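Local coordinates for spike protein S1 (Bat coronavirus HKU9, PDB 5GYQ) that probably attaches the virion to its host cell by engaging a receptor, the chain here being the putative receptor-binding domain of the spike, at residues W22-L27 / T65-R70. Sequence-based numbering, arbitrary orientation.
Sequences WRRYML and TLDVMR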
ATOM      1  N   TRP A  22       1.333   8.522   2.367  1.00 11.99           N
ATOM      2  CA  TRP A  22       1.026   7.097   2.496  1.00 13.27           C
ATOM      3  C   TRP A  22       1.535   6.536   3.819  1.00 14.09           C
ATOM      4  O   TRP A  22       2.539   7.016   4.357  1.00 13.67           O
ATOM      5  CB  TRP A  22       1.628   6.303   1.333  1.00  7.72           C
ATOM      6  CG  TRP A  22       3.136   6.374   1.225  1.00 12.61           C
ATOM      7  CD1 TRP A  22       3.865   7.306   0.544  1.00 11.22           C
ATOM      8  CD2 TRP A  22       4.089   5.465   1.799  1.00 12.60           C
ATOM      9  NE1 TRP A  22       5.208   7.039   0.661  1.00 11.82           N
ATOM     10  CE2 TRP A  22       5.372   5.914   1.426  1.00 12.89           C
ATOM     11  CE3 TRP A  22       3.981   4.315   2.587  1.00 15.05           C
ATOM     12  CZ2 TRP A  22       6.537   5.259   1.819  1.00 11.94           C
ATOM     13  CZ3 TRP A  22       5.143   3.665   2.977  1.00 12.51           C
ATOM     14  CH2 TRP A  22       6.403   4.139   2.592  1.00 11.15           C
ATOM     15  N   ARG A  23       0.856   5.520   4.345  1.00 13.27           N
ATOM     16  CA  ARG A  23       1.234   5.003   5.662  1.00 19.08           C
ATOM     17  C   ARG A  23       1.763   3.575   5.626  1.00 20.27           C
ATOM     18  O   ARG A  23       1.284   2.742   4.869  1.00 16.87           O
ATOM     19  CB  ARG A  23       0.047   5.088   6.621  1.00 20.70           C
ATOM     20  CG  ARG A  23      -0.082   6.441   7.302  1.00 30.74           C
ATOM     21  CD  ARG A  23      -1.538   6.836   7.466  1.00 44.00           C
ATOM     22  NE  ARG A  23      -1.849   7.271   8.824  1.00 59.67           N
ATOM     23  CZ  ARG A  23      -2.943   7.950   9.151  1.00 63.59           C
ATOM     24  NH1 ARG A  23      -3.820   8.283   8.213  1.00 53.91           N
ATOM     25  NH2 ARG A  23      -3.155   8.306  10.411  1.00 59.39           N
ATOM     26  N   ARG A  24       2.758   3.302   6.464  1.00 17.80           N
ATOM     27  CA  ARG A  24       3.372   1.980   6.521  1.00 16.97           C
ATOM     28  C   ARG A  24       3.094   1.285   7.847  1.00 20.63           C
ATOM     29  O   ARG A  24       3.135   1.908   8.905  1.00 14.56           O
ATOM     30  CB  ARG A  24       4.883   2.086   6.292  1.00 19.43           C
ATOM     31  CG  ARG A  24       5.665   0.819   6.625  1.00 18.95           C
ATOM     32  CD  ARG A  24       7.019   0.819   5.935  1.00 20.57           C
ATOM     33  NE  ARG A  24       6.874   0.710   4.485  1.00 22.60           N
ATOM     34  CZ  ARG A  24       7.885   0.753   3.623  1.00 24.19           C
ATOM     35  NH1 ARG A  24       9.129   0.908   4.057  1.00 21.31           N
ATOM     36  NH2 ARG A  24       7.651   0.645   2.322  1.00 21.56           N
ATOM     37  N   TYR A  25       2.803  -0.009   7.776  1.00 16.77           N
ATOM     38  CA  TYR A  25       2.642  -0.833   8.966  1.00 21.10           C
ATOM     39  C   TYR A  25       3.527  -2.066   8.846  1.00 25.37           C
ATOM     40  O   TYR A  25       3.438  -2.815   7.872  1.00 24.34           O
ATOM     41  CB  TYR A  25       1.178  -1.233   9.161  1.00 19.34           C
ATOM     42  CG  TYR A  25       0.240  -0.049   9.224  1.00 26.70           C
ATOM     43  CD1 TYR A  25      -0.073   0.550  10.437  1.00 27.80           C
ATOM     44  CD2 TYR A  25      -0.322   0.481   8.067  1.00 24.24           C
ATOM     45  CE1 TYR A  25      -0.923   1.640  10.497  1.00 22.96           C
ATOM     46  CE2 TYR A  25      -1.170   1.567   8.117  1.00 22.15           C
ATOM     47  CZ  TYR A  25      -1.469   2.143   9.333  1.00 29.49           C
ATOM     48  OH  TYR A  25      -2.315   3.227   9.381  1.00 35.48           O
ATOM     49  N   MET A  26       4.396  -2.267   9.829  1.00 20.94           N
ATOM     50  CA  MET A  26       5.325  -3.385   9.789  1.00 26.90           C
ATOM     51  C   MET A  26       4.861  -4.536  10.678  1.00 30.53           C
ATOM     52  O   MET A  26       4.582  -4.352  11.860  1.00 31.69           O
ATOM     53  CB  MET A  26       6.724  -2.921  10.195  1.00 30.25           C
ATOM     54  CG  MET A  26       7.359  -1.963   9.199  1.00 30.70           C
ATOM     55  SD  MET A  26       8.959  -1.333   9.741  1.00 76.76           S
ATOM     56  CE  MET A  26       9.516  -0.497   8.257  1.00 52.14           C
ATOM     57  N   LEU A  27       4.776  -5.719  10.078  1.00 29.68           N
ATOM     58  CA  LEU A  27       4.374  -6.943  10.760  1.00 27.76           C
ATOM     59  C   LEU A  27       5.560  -7.888  10.891  1.00 30.75           C
ATOM     60  O   LEU A  27       6.168  -8.287   9.887  1.00 28.54           O
ATOM     61  CB  LEU A  27       3.242  -7.641  10.008  1.00 24.36           C
ATOM     62  CG  LEU A  27       2.102  -6.772   9.479  1.00 27.32           C
ATOM     63  CD1 LEU A  27       1.081  -7.634   8.753  1.00 35.62           C
ATOM     64  CD2 LEU A  27       1.449  -5.995  10.606  1.00 37.87           C
ATOM     65  N   THR A  65       5.060  -6.199   5.165  1.00 27.29           N
ATOM     66  CA  THR A  65       4.877  -4.755   5.251  1.00 26.85           C
ATOM     67  C   THR A  65       3.630  -4.331   4.490  1.00 26.04           C
ATOM     68  O   THR A  65       3.412  -4.759   3.361  1.00 22.38           O
ATOM     69  CB  THR A  65       6.098  -4.000   4.703  1.00 30.60           C
ATOM     70  OG1 THR A  65       7.274  -4.428   5.399  1.00 38.70           O
ATOM     71  CG2 THR A  65       5.926  -2.501   4.887  1.00 27.67           C
ATOM     72  N   LEU A  66       2.806  -3.498   5.118  1.00 15.82           N
ATOM     73  CA  LEU A  66       1.591  -2.997   4.481  1.00 16.98           C
ATOM     74  C   LEU A  66       1.664  -1.495   4.252  1.00 15.82           C
ATOM     75  O   LEU A  66       1.689  -0.719   5.204  1.00 17.92           O
ATOM     76  CB  LEU A  66       0.363  -3.322   5.332  1.00 15.71           C
ATOM     77  CG  LEU A  66       0.203  -4.777   5.772  1.00 32.18           C
ATOM     78  CD1 LEU A  66      -0.983  -4.924   6.717  1.00 28.95           C
ATOM     79  CD2 LEU A  66       0.052  -5.691   4.566  1.00 18.32           C
ATOM     80  N   ASP A  67       1.696  -1.087   2.990  1.00 18.04           N
ATOM     81  CA  ASP A  67       1.661   0.334   2.664  1.00 16.45           C
ATOM     82  C   ASP A  67       0.284   0.705   2.148  1.00 15.56           C
ATOM     83  O   ASP A  67      -0.205   0.116   1.196  1.00 16.54           O
ATOM     84  CB  ASP A  67       2.733   0.682   1.634  1.00 15.36           C
ATOM     85  CG  ASP A  67       4.124   0.339   2.116  1.00 20.02           C
ATOM     86  OD1 ASP A  67       4.345   0.348   3.343  1.00 20.93           O
ATOM     87  OD2 ASP A  67       4.998   0.061   1.270  1.00 18.12           O
ATOM     88  N   VAL A  68      -0.345   1.687   2.774  1.00 11.07           N
ATOM     89  CA  VAL A  68      -1.724   2.014   2.440  1.00  9.73           C
ATOM     90  C   VAL A  68      -1.865   3.462   1.986  1.00 13.59           C
ATOM     91  O   VAL A  68      -1.299   4.385   2.597  1.00 13.02           O
ATOM     92  CB  VAL A  68      -2.654   1.754   3.635  1.00  9.03           C
ATOM     93  CG1 VAL A  68      -4.090   2.094   3.281  1.00 12.68           C
ATOM     94  CG2 VAL A  68      -2.550   0.296   4.070  1.00 13.08           C
ATOM     95  N   MET A  69      -2.612   3.642   0.899  1.00 12.52           N
ATOM     96  CA  MET A  69      -2.883   4.975   0.365  1.00 12.75           C
ATOM     97  C   MET A  69      -4.059   4.921  -0.594  1.00 16.74           C
ATOM     98  O   MET A  69      -4.641   3.863  -0.801  1.00 17.64           O
ATOM     99  CB  MET A  69      -1.650   5.528  -0.350  1.00 11.46           C
ATOM    100  CG  MET A  69      -1.330   4.811  -1.657  1.00 16.67           C
ATOM    101  SD  MET A  69       0.442   4.561  -1.903  1.00 18.06           S
ATOM    102  CE  MET A  69       0.740   3.185  -0.795  1.00 10.60           C
ATOM    103  N   ARG A  70      -4.408   6.058  -1.182  1.00 16.16           N
ATOM    104  CA  ARG A  70      -5.414   6.082  -2.231  1.00 15.11           C
ATOM    105  C   ARG A  70      -4.745   6.376  -3.568  1.00 17.63           C
ATOM    106  O   ARG A  70      -3.648   6.934  -3.608  1.00 16.28           O
ATOM    107  CB  ARG A  70      -6.504   7.114  -1.924  1.00 17.23           C
ATOM    108  CG  ARG A  70      -6.023   8.546  -1.779  1.00 20.62           C
ATOM    109  CD  ARG A  70      -7.177   9.451  -1.374  1.00 24.59           C
ATOM    110  NE  ARG A  70      -7.822   8.975  -0.153  1.00 31.03           N
ATOM    111  CZ  ARG A  70      -9.130   9.026   0.080  1.00 38.89           C
ATOM    112  NH1 ARG A  70      -9.950   9.536  -0.830  1.00 34.78           N
ATOM    113  NH2 ARG A  70      -9.620   8.562   1.223  1.00 29.63           N
TER
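Arg23 and Val68 exchange both backbone N-H···O=C bonds, as do Tyr25 and Leu66, setting strand 23-27, the edge strand of the domain's five-stranded core sheet, antiparallel to strand 63-71, with local axes 4.7 Å apart. Between these hydrogen-bonded pairs sits the non-hydrogen-bonded pair Arg24 and Asp67, whose side chains run alongside each other. The arginine grips the carboxylate side-on: NE donates to Asp67 OD1 at 2.8 Å and NH2 to Asp67 OD2 at 2.9 Å, both nearly straight and on the syn side, the oxygens lying in the guanidinium plane but the nitrogens 20-24° out of the carboxylate plane. With CG anti to the backbone N (chi1 168°) and a bend at chi3, the Arg24 chain turns its guanidinium onto the acid, the two planes 21° apart. Trp22 CH2 lies 3.6 Å above one guanidinium face, offset toward its rim. The indole also borders the acid, its CZ3 being 3.4 Å from Asp67 OD1, and Met69 adds an oblique Met-aromatic contact. On the opposite face, with Tyr25, Leu66 and Val68, contacts across the strands are apolar: Leu27 CD1 meets Leu66 CD1 at 4.0 Å, and Val12 of helix 10-14 packs on Tyr25 and Val68. Tyr92 OH is a second hydrogen-bond partner of Asp67 OD2, so three bonds hold this buried carboxylate; the two-point grip fixes its rotation, and the arginine's charge would be expected to favour its ionised form.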